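Long-range contacts in export chaperone SatS (Mycobacterium tuberculosis H37Rv, PDB 6DNM), which acts as a chaperone for the SecA2 protein export pathway, probably by binding proteins destined for that route: residues 20-26 with 97-102; 42-47 with 68-72; 115-121 with 153-159; 12-18 with 74-80. All coordinates share one frame; numbering follows the deposited sequence.

Contact 1. Residues 20-26 with 97-102; sequences PIQIMTG and NVYVLS
Strands 20-24 and 98-100 run parallel, their short axes 4.8 Å apart and 14° from one another. Q22 pairs with V98, I23 with Y99 and M24 with V100. Q22 N donates to N97 O at 3.1 Å, Q22 O accepts from Y99 N, and M24 N donates to Y99 O at 2.8 Å. Where strand 98-100 ends, M24 O takes L101 N at 2.8 Å. S102 N adds a weak bond to the same oxygen.

On one face, the side chains of Q22 and V98 lie alongside each other and point the same way. CG of Q22 is anti to the backbone N (chi1 -178°), and the chain runs out beside V98 until OE1 rests 3.3 Å from V98 CG1. Its NE2 bonds to the hydroxyl of Y31 on strand 29-37. Further on, M24 CB lies beside V100 CG2.

On the other face, the Y99 ring presents its edge to I21. I21 CB lies near the ring plane, 4.1 Å from Y99 CE2. The hydroxyl of Y99 bonds to E125 on helix 117-134, which packs over this side of the sheet. The side chains of I21 and N97 cross at about a right angle, with I21 CG2 on N97 CB. A water links P20 O, at 2.7 Å, to N97 ND2.

Strand 98-100 is an outer strand of the four-stranded mixed sheet, and strand 19-24 is its neighbour. The join rests on regular backbone bonds. Y99 is buried, and its hydroxyl is partnered on the helix, so the polar end of this ring ties the sheet to its cover.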
# COMPACT_ATOMS: atom_id res chain seq x y z
N PRO A 20 -6.57 -8.30 1.94
CA PRO A 20 -6.52 -7.23 2.94
C PRO A 20 -5.07 -6.81 3.15
O PRO A 20 -4.16 -7.64 3.17
CB PRO A 20 -7.07 -7.90 4.21
CG PRO A 20 -7.81 -9.15 3.70
CD PRO A 20 -7.02 -9.58 2.50
N ILE A 21 -4.86 -5.50 3.27
CA ILE A 21 -3.52 -4.97 3.50
C ILE A 21 -3.55 -4.02 4.69
O ILE A 21 -4.59 -3.46 5.04
CB ILE A 21 -2.90 -4.29 2.26
CG1 ILE A 21 -3.61 -2.97 1.95
CG2 ILE A 21 -2.91 -5.23 1.05
CD1 ILE A 21 -2.90 -2.16 0.85
N GLN A 22 -2.38 -3.85 5.31
CA GLN A 22 -2.19 -2.93 6.43
C GLN A 22 -1.16 -1.89 6.03
O GLN A 22 -0.09 -2.23 5.54
CB GLN A 22 -1.66 -3.69 7.64
CG GLN A 22 -1.48 -2.85 8.90
CD GLN A 22 -0.69 -3.59 9.96
OE1 GLN A 22 0.46 -3.97 9.72
NE2 GLN A 22 -1.30 -3.81 11.12
N ILE A 23 -1.48 -0.61 6.25
CA ILE A 23 -0.57 0.48 5.93
C ILE A 23 -0.30 1.24 7.22
O ILE A 23 -1.22 1.79 7.82
CB ILE A 23 -1.15 1.44 4.88
CG1 ILE A 23 -1.49 0.70 3.57
CG2 ILE A 23 -0.17 2.59 4.62
CD1 ILE A 23 -2.33 1.53 2.59
N MET A 24 0.95 1.25 7.66
CA MET A 24 1.32 1.94 8.89
C MET A 24 2.10 3.20 8.55
O MET A 24 3.06 3.17 7.79
CB MET A 24 2.13 1.03 9.81
CG MET A 24 1.39 -0.26 10.19
SD MET A 24 2.23 -1.26 11.44
CE MET A 24 2.06 -0.23 12.91
N THR A 25 1.65 4.32 9.10
CA THR A 25 2.37 5.58 9.02
C THR A 25 2.70 6.03 10.43
O THR A 25 2.24 5.46 11.41
CB THR A 25 1.54 6.65 8.30
OG1 THR A 25 0.53 7.16 9.19
CG2 THR A 25 0.86 6.09 7.05
N GLY A 26 3.53 7.08 10.54
CA GLY A 26 3.93 7.55 11.85
C GLY A 26 2.76 7.93 12.74
O GLY A 26 2.91 7.94 13.97
N ASN A 97 1.76 -8.52 3.32
CA ASN A 97 0.88 -7.41 2.98
C ASN A 97 0.87 -6.34 4.06
O ASN A 97 -0.09 -5.57 4.18
CB ASN A 97 -0.53 -7.94 2.69
CG ASN A 97 -0.59 -8.65 1.37
OD1 ASN A 97 0.02 -8.21 0.41
ND2 ASN A 97 -1.31 -9.76 1.32
N VAL A 98 1.95 -6.27 4.83
CA VAL A 98 2.17 -5.24 5.84
C VAL A 98 3.14 -4.22 5.26
O VAL A 98 4.28 -4.55 4.93
CB VAL A 98 2.71 -5.87 7.13
CG1 VAL A 98 3.19 -4.81 8.10
CG2 VAL A 98 1.63 -6.74 7.78
N TYR A 99 2.69 -2.97 5.14
CA TYR A 99 3.46 -1.92 4.50
C TYR A 99 3.68 -0.79 5.50
O TYR A 99 2.71 -0.24 6.03
CB TYR A 99 2.70 -1.39 3.30
CG TYR A 99 2.48 -2.42 2.22
CD1 TYR A 99 3.53 -2.83 1.41
CD2 TYR A 99 1.23 -3.00 2.02
CE1 TYR A 99 3.34 -3.78 0.41
CE2 TYR A 99 1.03 -3.95 1.02
CZ TYR A 99 2.10 -4.33 0.22
OH TYR A 99 1.91 -5.27 -0.78
N VAL A 100 4.93 -0.42 5.73
CA VAL A 100 5.27 0.53 6.79
C VAL A 100 6.00 1.71 6.17
O VAL A 100 7.14 1.56 5.70
CB VAL A 100 6.12 -0.12 7.90
CG1 VAL A 100 6.41 0.88 9.02
CG2 VAL A 100 5.42 -1.34 8.45
N LEU A 101 5.37 2.88 6.18
CA LEU A 101 6.04 4.12 5.80
C LEU A 101 6.70 4.81 6.98
O LEU A 101 7.60 5.64 6.77
CB LEU A 101 5.05 5.08 5.12
CG LEU A 101 4.33 4.53 3.90
CD1 LEU A 101 3.49 5.62 3.24
CD2 LEU A 101 5.29 3.90 2.89
N SER A 102 6.28 4.47 8.20
CA SER A 102 6.76 5.10 9.43
C SER A 102 8.27 5.11 9.53
O SER A 102 8.93 4.08 9.35
CB SER A 102 6.21 4.30 10.61
OG SER A 102 4.85 3.99 10.40
O HOH W 1 -3.24 -10.19 3.32

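Contact 2. Residues 42-47 with 68-72; sequences IFLGRN and DHDLS
L71 sits in a type I beta turn, H69 to S72, in the loop between helices 56-63 and 77-86, and packs on the edge strand 40-43 of the four-stranded sheet. Its CG is anti to the carbonyl carbon (chi1 -56°), which carries the branch toward that strand. From CB the chain reaches CG, 3.7 Å from F43 O. CD1 then lies against the backbone of L44 and touches L44 CB at 3.8 Å. CD2 takes the other direction and meets I42 CG2 at 3.7 Å. The two side chains run antiparallel where they pass.

L44 CD1 sits over the centre of one H69 face in a CH-pi contact, 3.5 Å from the ring centroid. S72 CB lies over the opposite face, nearer the rim. L71 N donates to H69 ND1 in the ring plane. H69 NE2 bonds to the hydroxyl of Y77. Contacts on both faces and bonds at both ring nitrogens fix the imidazole's rotation.

The backbone link is D70 N to G45 O, at 2.8 Å. D70 OD2 bonds to the Y133 hydroxyl. A water joins the other oxygen to residues 42-47: it is 2.7 Å from D70 OD1 and 2.9 Å from N47 N.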
# COMPACT_ATOMS: atom_id res chain seq x y z
N ILE A 42 -5.72 -2.87 -8.32
CA ILE A 42 -7.00 -2.22 -8.04
C ILE A 42 -7.22 -2.25 -6.54
O ILE A 42 -7.13 -3.32 -5.92
CB ILE A 42 -8.20 -2.86 -8.78
CG1 ILE A 42 -7.89 -3.09 -10.26
CG2 ILE A 42 -9.42 -1.97 -8.64
CD1 ILE A 42 -9.08 -3.63 -11.05
N PHE A 43 -7.48 -1.09 -5.94
CA PHE A 43 -7.74 -1.00 -4.52
C PHE A 43 -9.23 -0.80 -4.27
O PHE A 43 -9.99 -0.41 -5.16
CB PHE A 43 -7.00 0.19 -3.90
CG PHE A 43 -5.51 0.03 -3.83
CD1 PHE A 43 -4.89 -0.37 -2.65
CD2 PHE A 43 -4.71 0.34 -4.92
CE1 PHE A 43 -3.52 -0.49 -2.57
CE2 PHE A 43 -3.32 0.22 -4.84
CZ PHE A 43 -2.74 -0.20 -3.67
N LEU A 44 -9.64 -1.08 -3.04
CA LEU A 44 -10.95 -0.65 -2.57
C LEU A 44 -10.97 0.87 -2.57
O LEU A 44 -10.34 1.51 -1.73
CB LEU A 44 -11.18 -1.21 -1.17
CG LEU A 44 -12.52 -0.90 -0.52
CD1 LEU A 44 -13.65 -1.60 -1.30
CD2 LEU A 44 -12.51 -1.32 0.95
N GLY A 45 -11.65 1.46 -3.54
CA GLY A 45 -11.60 2.89 -3.72
C GLY A 45 -12.33 3.27 -4.98
O GLY A 45 -12.93 2.44 -5.66
N ARG A 46 -12.26 4.57 -5.29
CA ARG A 46 -12.89 5.09 -6.50
C ARG A 46 -12.13 6.34 -6.93
O ARG A 46 -11.54 7.03 -6.10
CB ARG A 46 -14.36 5.45 -6.25
CG ARG A 46 -14.56 6.46 -5.12
CD ARG A 46 -15.95 6.39 -4.50
NE ARG A 46 -16.20 7.51 -3.59
CZ ARG A 46 -16.05 7.46 -2.27
NH1 ARG A 46 -16.30 8.54 -1.54
NH2 ARG A 46 -15.64 6.35 -1.69
N ASN A 47 -12.15 6.59 -8.23
CA ASN A 47 -11.56 7.81 -8.80
C ASN A 47 -10.10 8.00 -8.38
O ASN A 47 -9.65 9.10 -8.06
CB ASN A 47 -12.41 9.04 -8.48
CG ASN A 47 -13.85 8.87 -8.90
OD1 ASN A 47 -14.13 8.39 -9.99
ND2 ASN A 47 -14.79 9.26 -8.03
N ASP A 68 -20.75 1.06 -4.79
CA ASP A 68 -20.22 1.10 -6.14
C ASP A 68 -18.82 1.69 -6.02
O ASP A 68 -18.65 2.89 -5.82
CB ASP A 68 -21.10 1.92 -7.07
CG ASP A 68 -20.79 1.67 -8.53
OD1 ASP A 68 -20.29 2.59 -9.20
OD2 ASP A 68 -21.03 0.54 -9.00
N HIS A 69 -17.82 0.81 -6.10
CA HIS A 69 -16.42 1.20 -6.07
C HIS A 69 -15.67 0.28 -7.02
O HIS A 69 -16.27 -0.56 -7.69
CB HIS A 69 -15.85 1.12 -4.65
CG HIS A 69 -16.11 -0.19 -3.98
ND1 HIS A 69 -15.64 -1.39 -4.49
CD2 HIS A 69 -16.79 -0.51 -2.85
CE1 HIS A 69 -16.03 -2.38 -3.71
NE2 HIS A 69 -16.73 -1.87 -2.71
N ASP A 70 -14.35 0.42 -7.04
CA ASP A 70 -13.57 -0.22 -8.09
C ASP A 70 -13.49 -1.73 -7.97
O ASP A 70 -13.08 -2.38 -8.94
CB ASP A 70 -12.19 0.41 -8.20
CG ASP A 70 -12.23 1.82 -8.75
OD1 ASP A 70 -13.25 2.20 -9.37
OD2 ASP A 70 -11.23 2.54 -8.59
N LEU A 71 -13.85 -2.31 -6.82
CA LEU A 71 -13.84 -3.76 -6.67
C LEU A 71 -15.22 -4.39 -6.80
O LEU A 71 -15.31 -5.63 -6.86
CB LEU A 71 -13.28 -4.16 -5.30
CG LEU A 71 -11.88 -3.63 -4.95
CD1 LEU A 71 -11.47 -4.15 -3.58
CD2 LEU A 71 -10.85 -4.04 -5.97
N SER A 72 -16.29 -3.60 -6.84
CA SER A 72 -17.61 -4.15 -6.58
C SER A 72 -18.18 -4.97 -7.73
O SER A 72 -19.16 -5.68 -7.52
CB SER A 72 -18.59 -3.04 -6.19
OG SER A 72 -18.76 -2.14 -7.25
O HOH W 2 -13.39 4.78 -10.09

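Contact 3. Residues 115-121 with 153-159; sequences VDREQLD and VAYVLDP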
# COMPACT_ATOMS: atom_id res chain seq x y z
N VAL A 115 18.47 3.09 6.72
CA VAL A 115 17.22 2.63 6.12
C VAL A 115 17.19 1.10 6.14
O VAL A 115 18.12 0.45 5.67
CB VAL A 115 17.07 3.15 4.68
CG1 VAL A 115 15.75 2.65 4.10
CG2 VAL A 115 17.15 4.66 4.65
N ASP A 116 16.10 0.54 6.66
CA ASP A 116 15.97 -0.91 6.66
C ASP A 116 15.56 -1.38 5.27
O ASP A 116 14.54 -0.95 4.73
CB ASP A 116 14.93 -1.36 7.68
CG ASP A 116 14.82 -2.87 7.74
OD1 ASP A 116 15.72 -3.48 8.35
OD2 ASP A 116 13.87 -3.45 7.18
N ARG A 117 16.36 -2.28 4.70
CA ARG A 117 16.14 -2.70 3.32
C ARG A 117 14.78 -3.36 3.14
O ARG A 117 14.03 -3.02 2.22
CB ARG A 117 17.27 -3.63 2.88
CG ARG A 117 17.17 -4.07 1.43
CD ARG A 117 17.73 -5.48 1.25
NE ARG A 117 16.97 -6.44 2.05
CZ ARG A 117 15.75 -6.88 1.73
NH1 ARG A 117 15.16 -6.45 0.63
NH2 ARG A 117 15.13 -7.73 2.53
N GLU A 118 14.44 -4.30 4.02
CA GLU A 118 13.17 -5.00 3.88
C GLU A 118 11.99 -4.04 3.99
O GLU A 118 11.05 -4.10 3.18
CB GLU A 118 13.07 -6.12 4.91
CG GLU A 118 11.91 -7.06 4.68
CD GLU A 118 11.55 -7.85 5.92
OE1 GLU A 118 10.44 -8.43 5.96
OE2 GLU A 118 12.37 -7.88 6.87
N GLN A 119 12.02 -3.14 4.97
CA GLN A 119 10.96 -2.14 5.08
C GLN A 119 10.82 -1.34 3.79
O GLN A 119 9.71 -1.14 3.28
CB GLN A 119 11.26 -1.19 6.24
CG GLN A 119 10.16 -0.14 6.37
CD GLN A 119 10.44 0.90 7.42
OE1 GLN A 119 11.44 0.82 8.13
NE2 GLN A 119 9.56 1.88 7.52
N LEU A 120 11.94 -0.87 3.26
CA LEU A 120 11.89 -0.08 2.04
C LEU A 120 11.38 -0.88 0.85
O LEU A 120 10.65 -0.38 0.05
CB LEU A 120 13.25 0.55 1.75
CG LEU A 120 13.29 1.47 0.54
CD1 LEU A 120 12.37 2.66 0.73
CD2 LEU A 120 14.70 1.93 0.20
N ASP A 121 11.78 -2.13 0.75
CA ASP A 121 11.34 -2.96 -0.34
C ASP A 121 9.83 -3.10 -0.38
O ASP A 121 9.23 -2.92 -1.41
CB ASP A 121 12.00 -4.32 -0.35
CG ASP A 121 11.90 -4.95 -1.71
OD1 ASP A 121 10.99 -5.69 -1.98
OD2 ASP A 121 12.74 -4.61 -2.56
N VAL A 153 17.13 5.10 -2.97
CA VAL A 153 16.30 3.90 -2.89
C VAL A 153 16.96 2.75 -3.64
O VAL A 153 17.05 1.63 -3.13
CB VAL A 153 14.90 4.21 -3.43
CG1 VAL A 153 14.09 2.92 -3.62
CG2 VAL A 153 14.19 5.17 -2.48
N ALA A 154 17.42 3.00 -4.88
CA ALA A 154 18.04 1.93 -5.66
C ALA A 154 19.26 1.37 -4.94
O ALA A 154 19.47 0.15 -4.92
CB ALA A 154 18.40 2.43 -7.06
N TYR A 155 20.05 2.24 -4.31
CA TYR A 155 21.22 1.77 -3.58
C TYR A 155 20.83 0.87 -2.41
O TYR A 155 21.40 -0.21 -2.23
CB TYR A 155 22.06 2.95 -3.11
CG TYR A 155 23.26 2.49 -2.30
CD1 TYR A 155 24.40 2.01 -2.93
CD2 TYR A 155 23.24 2.50 -0.91
CE1 TYR A 155 25.49 1.57 -2.21
CE2 TYR A 155 24.33 2.05 -0.17
CZ TYR A 155 25.45 1.59 -0.83
OH TYR A 155 26.54 1.15 -0.10
N VAL A 156 19.87 1.31 -1.59
CA VAL A 156 19.46 0.52 -0.42
C VAL A 156 18.92 -0.84 -0.85
O VAL A 156 19.16 -1.86 -0.19
CB VAL A 156 18.45 1.30 0.45
CG1 VAL A 156 17.84 0.38 1.53
CG2 VAL A 156 19.08 2.53 1.07
N LEU A 157 18.16 -0.88 -1.94
CA LEU A 157 17.52 -2.12 -2.36
C LEU A 157 18.46 -3.07 -3.08
O LEU A 157 18.06 -4.21 -3.35
CB LEU A 157 16.31 -1.81 -3.25
CG LEU A 157 15.18 -1.06 -2.55
CD1 LEU A 157 14.03 -0.82 -3.51
CD2 LEU A 157 14.71 -1.87 -1.35
N ASP A 158 19.70 -2.66 -3.38
CA ASP A 158 20.65 -3.51 -4.08
C ASP A 158 21.88 -3.74 -3.21
O ASP A 158 22.81 -2.91 -3.21
CB ASP A 158 21.06 -2.89 -5.41
CG ASP A 158 21.99 -3.77 -6.23
OD1 ASP A 158 22.34 -4.88 -5.78
OD2 ASP A 158 22.38 -3.33 -7.33
N PRO A 159 21.95 -4.86 -2.48
CA PRO A 159 23.13 -5.13 -1.65
C PRO A 159 24.42 -5.34 -2.43
O PRO A 159 25.50 -5.42 -1.81
CB PRO A 159 22.73 -6.39 -0.86
CG PRO A 159 21.24 -6.29 -0.79
CD PRO A 159 20.82 -5.74 -2.12
O HOH W 3 16.33 -5.73 -1.88
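L120 and V156 form the centre of this helix-helix contact. Helices 117-121 and 153-157 cross at -125°, with their short axes 9.7 Å apart. The bump is L120 CD2. It enters a hollow made by V153 CG1, V156 CG1 and L157 CG, and its nearest partner is V156 CG1 at 3.7 Å. L120 crosses both V156 and L157 at about a right angle.

V156 projects in return. Its CG1 meets V115 CG1 at 4.0 Å and also lies close to R117 CA. L157 fills a second hollow on the other helix. Its CD2 lies among the backbone of R117, the side chain of L120 and D121, and is 3.6 Å from D121 OD2.

R117 lies along the solvent side. CG is anti to the backbone N (chi1 -177°) and passes 3.4 Å from V156 O. CD then reaches P159 CG. A water connects R117 NH1, at 2.9 Å, to L157 O. Helix 104-110 adds F108 beside V115 and L120.

No direct hydrogen bond crosses between the segments. The helices are joined by interlocking aliphatic groups, with a water-mediated polar link beside them.

Contact 4. Residues 12-18 with 74-80; sequences FWLQVGI and LSTYDDI
T76 turns its OG1 between its own backbone N and carbonyl carbon (chi1 43°), which aims the hydroxyl at the end of helix 12-16. I80 CG1 is anti to the carbonyl carbon (chi1 -62°), and the extended chain carries CD1 to W13 and I18. The T76 hydroxyl donates to V16 O, with OG1 and O 2.6 Å apart. The donor lies 19° out of the carbonyl plane. Here the helix closes in a Schellman motif, with G17 at positive phi.

I80 CD1 packs on I18 CD1 at 3.6 Å and on W13 CZ3 at 3.9 Å. The tryptophan and I80 meet at about a right angle. F12 directs the edge of its ring to helix 77-86: CZ is 4.0 Å from I80 CA, and D79 O also lies near the ring plane. V16 CG1 rests over one face of F12 near the rim and touches D79 CB at 3.9 Å.

W13 NE1 bonds to A90 O and D79 OD2 to V5 N. The contact therefore combines an apolar seam around I80 with one direct hydrogen bond, in which the T76 hydroxyl satisfies the V16 carbonyl at the end of the helix.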
# COMPACT_ATOMS: atom_id res chain seq x y z
N PHE A 12 -10.06 -18.29 2.60
CA PHE A 12 -11.06 -17.36 2.07
C PHE A 12 -10.43 -16.29 1.18
O PHE A 12 -10.86 -16.09 0.03
CB PHE A 12 -11.83 -16.70 3.21
CG PHE A 12 -12.80 -15.65 2.73
CD1 PHE A 12 -14.07 -16.01 2.31
CD2 PHE A 12 -12.44 -14.30 2.68
CE1 PHE A 12 -14.97 -15.05 1.86
CE2 PHE A 12 -13.33 -13.35 2.23
CZ PHE A 12 -14.60 -13.72 1.83
N TRP A 13 -9.46 -15.54 1.70
CA TRP A 13 -8.94 -14.40 0.95
C TRP A 13 -8.20 -14.86 -0.31
O TRP A 13 -8.30 -14.21 -1.36
CB TRP A 13 -8.07 -13.52 1.85
CG TRP A 13 -8.91 -12.81 2.88
CD1 TRP A 13 -8.98 -13.09 4.22
CD2 TRP A 13 -9.85 -11.75 2.64
NE1 TRP A 13 -9.88 -12.25 4.83
CE2 TRP A 13 -10.43 -11.42 3.88
CE3 TRP A 13 -10.24 -11.03 1.50
CZ2 TRP A 13 -11.38 -10.41 4.02
CZ3 TRP A 13 -11.18 -10.03 1.64
CH2 TRP A 13 -11.74 -9.72 2.89
N LEU A 14 -7.49 -15.99 -0.22
CA LEU A 14 -6.87 -16.56 -1.41
C LEU A 14 -7.91 -16.91 -2.46
O LEU A 14 -7.74 -16.60 -3.65
CB LEU A 14 -6.05 -17.79 -1.02
CG LEU A 14 -5.16 -18.42 -2.08
CD1 LEU A 14 -4.15 -17.42 -2.60
CD2 LEU A 14 -4.46 -19.62 -1.50
N GLN A 15 -9.02 -17.53 -2.05
CA GLN A 15 -10.03 -17.94 -3.01
C GLN A 15 -10.72 -16.74 -3.65
O GLN A 15 -11.09 -16.79 -4.83
CB GLN A 15 -11.06 -18.82 -2.32
CG GLN A 15 -10.55 -20.20 -1.96
CD GLN A 15 -11.68 -21.14 -1.58
OE1 GLN A 15 -11.84 -21.48 -0.41
NE2 GLN A 15 -12.46 -21.55 -2.57
N VAL A 16 -10.93 -15.65 -2.90
CA VAL A 16 -11.56 -14.47 -3.50
C VAL A 16 -10.58 -13.65 -4.33
O VAL A 16 -11.02 -12.77 -5.09
CB VAL A 16 -12.37 -13.66 -2.48
CG1 VAL A 16 -13.45 -14.53 -1.85
CG2 VAL A 16 -11.49 -13.05 -1.43
N GLY A 17 -9.28 -13.90 -4.23
CA GLY A 17 -8.30 -13.23 -5.06
C GLY A 17 -8.07 -11.78 -4.71
O GLY A 17 -7.55 -11.03 -5.53
N ILE A 18 -8.45 -11.37 -3.50
CA ILE A 18 -8.33 -9.99 -3.05
C ILE A 18 -7.66 -10.04 -1.68
O ILE A 18 -8.02 -10.87 -0.85
CB ILE A 18 -9.72 -9.32 -2.98
CG1 ILE A 18 -10.34 -9.24 -4.39
CG2 ILE A 18 -9.64 -7.95 -2.34
CD1 ILE A 18 -11.84 -8.94 -4.42
N LEU A 74 -16.09 -7.11 -9.46
CA LEU A 74 -15.25 -8.29 -9.59
C LEU A 74 -16.07 -9.52 -9.23
O LEU A 74 -16.97 -9.47 -8.39
CB LEU A 74 -14.03 -8.18 -8.69
CG LEU A 74 -13.11 -7.00 -9.06
CD1 LEU A 74 -11.95 -6.92 -8.07
CD2 LEU A 74 -12.60 -7.11 -10.48
N SER A 75 -15.74 -10.65 -9.86
CA SER A 75 -16.61 -11.81 -9.77
C SER A 75 -16.70 -12.40 -8.37
O SER A 75 -17.69 -13.07 -8.04
CB SER A 75 -16.17 -12.85 -10.79
OG SER A 75 -16.32 -12.30 -12.08
N THR A 76 -15.70 -12.15 -7.52
CA THR A 76 -15.70 -12.66 -6.16
C THR A 76 -16.05 -11.60 -5.13
O THR A 76 -16.01 -11.89 -3.93
CB THR A 76 -14.34 -13.28 -5.82
OG1 THR A 76 -13.29 -12.43 -6.32
CG2 THR A 76 -14.22 -14.66 -6.43
N TYR A 77 -16.38 -10.38 -5.56
CA TYR A 77 -16.71 -9.35 -4.57
C TYR A 77 -17.96 -9.73 -3.78
O TYR A 77 -18.03 -9.48 -2.57
CB TYR A 77 -16.86 -7.97 -5.22
CG TYR A 77 -17.09 -6.92 -4.16
CD1 TYR A 77 -16.03 -6.44 -3.39
CD2 TYR A 77 -18.37 -6.46 -3.87
CE1 TYR A 77 -16.24 -5.51 -2.40
CE2 TYR A 77 -18.59 -5.52 -2.87
CZ TYR A 77 -17.51 -5.05 -2.14
OH TYR A 77 -17.69 -4.11 -1.14
N ASP A 78 -18.94 -10.33 -4.43
CA ASP A 78 -20.16 -10.73 -3.74
C ASP A 78 -19.88 -11.71 -2.61
O ASP A 78 -20.58 -11.69 -1.63
CB ASP A 78 -21.21 -11.29 -4.69
CG ASP A 78 -22.63 -11.23 -4.10
OD1 ASP A 78 -23.18 -10.11 -3.99
OD2 ASP A 78 -23.18 -12.28 -3.77
N ASP A 79 -18.85 -12.54 -2.75
CA ASP A 79 -18.45 -13.43 -1.66
C ASP A 79 -18.01 -12.64 -0.44
O ASP A 79 -18.29 -13.03 0.70
CB ASP A 79 -17.33 -14.36 -2.12
CG ASP A 79 -17.83 -15.53 -2.95
OD1 ASP A 79 -19.06 -15.70 -3.10
OD2 ASP A 79 -16.98 -16.30 -3.46
N ILE A 80 -17.29 -11.54 -0.65
CA ILE A 80 -16.87 -10.70 0.47
C ILE A 80 -18.07 -10.05 1.14
O ILE A 80 -18.21 -10.09 2.36
CB ILE A 80 -15.84 -9.65 -0.00
CG1 ILE A 80 -14.58 -10.34 -0.54
CG2 ILE A 80 -15.53 -8.67 1.14
CD1 ILE A 80 -13.66 -9.43 -1.32

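Contacts 1 and 2 reach the two outer strands of the same sheet, 98-100 and 40-43. Their centres are 19 Å apart, but I21 CD1 touches F43 CE1 at 3.9 Å. Contact 4 borders both: P20 CG packs on W13 CD2, and L71 O lies 3.3 Å from Y77 CB. The centres of contacts 2 and 4 are 14 Å apart. Contact 3 lies on the opposite side of the chain's centre from both. It meets contact 1 through Q119 NE2, which probably bonds to V100 O and S102 O. Between contacts 3 and 4 the centres are 32 Å apart.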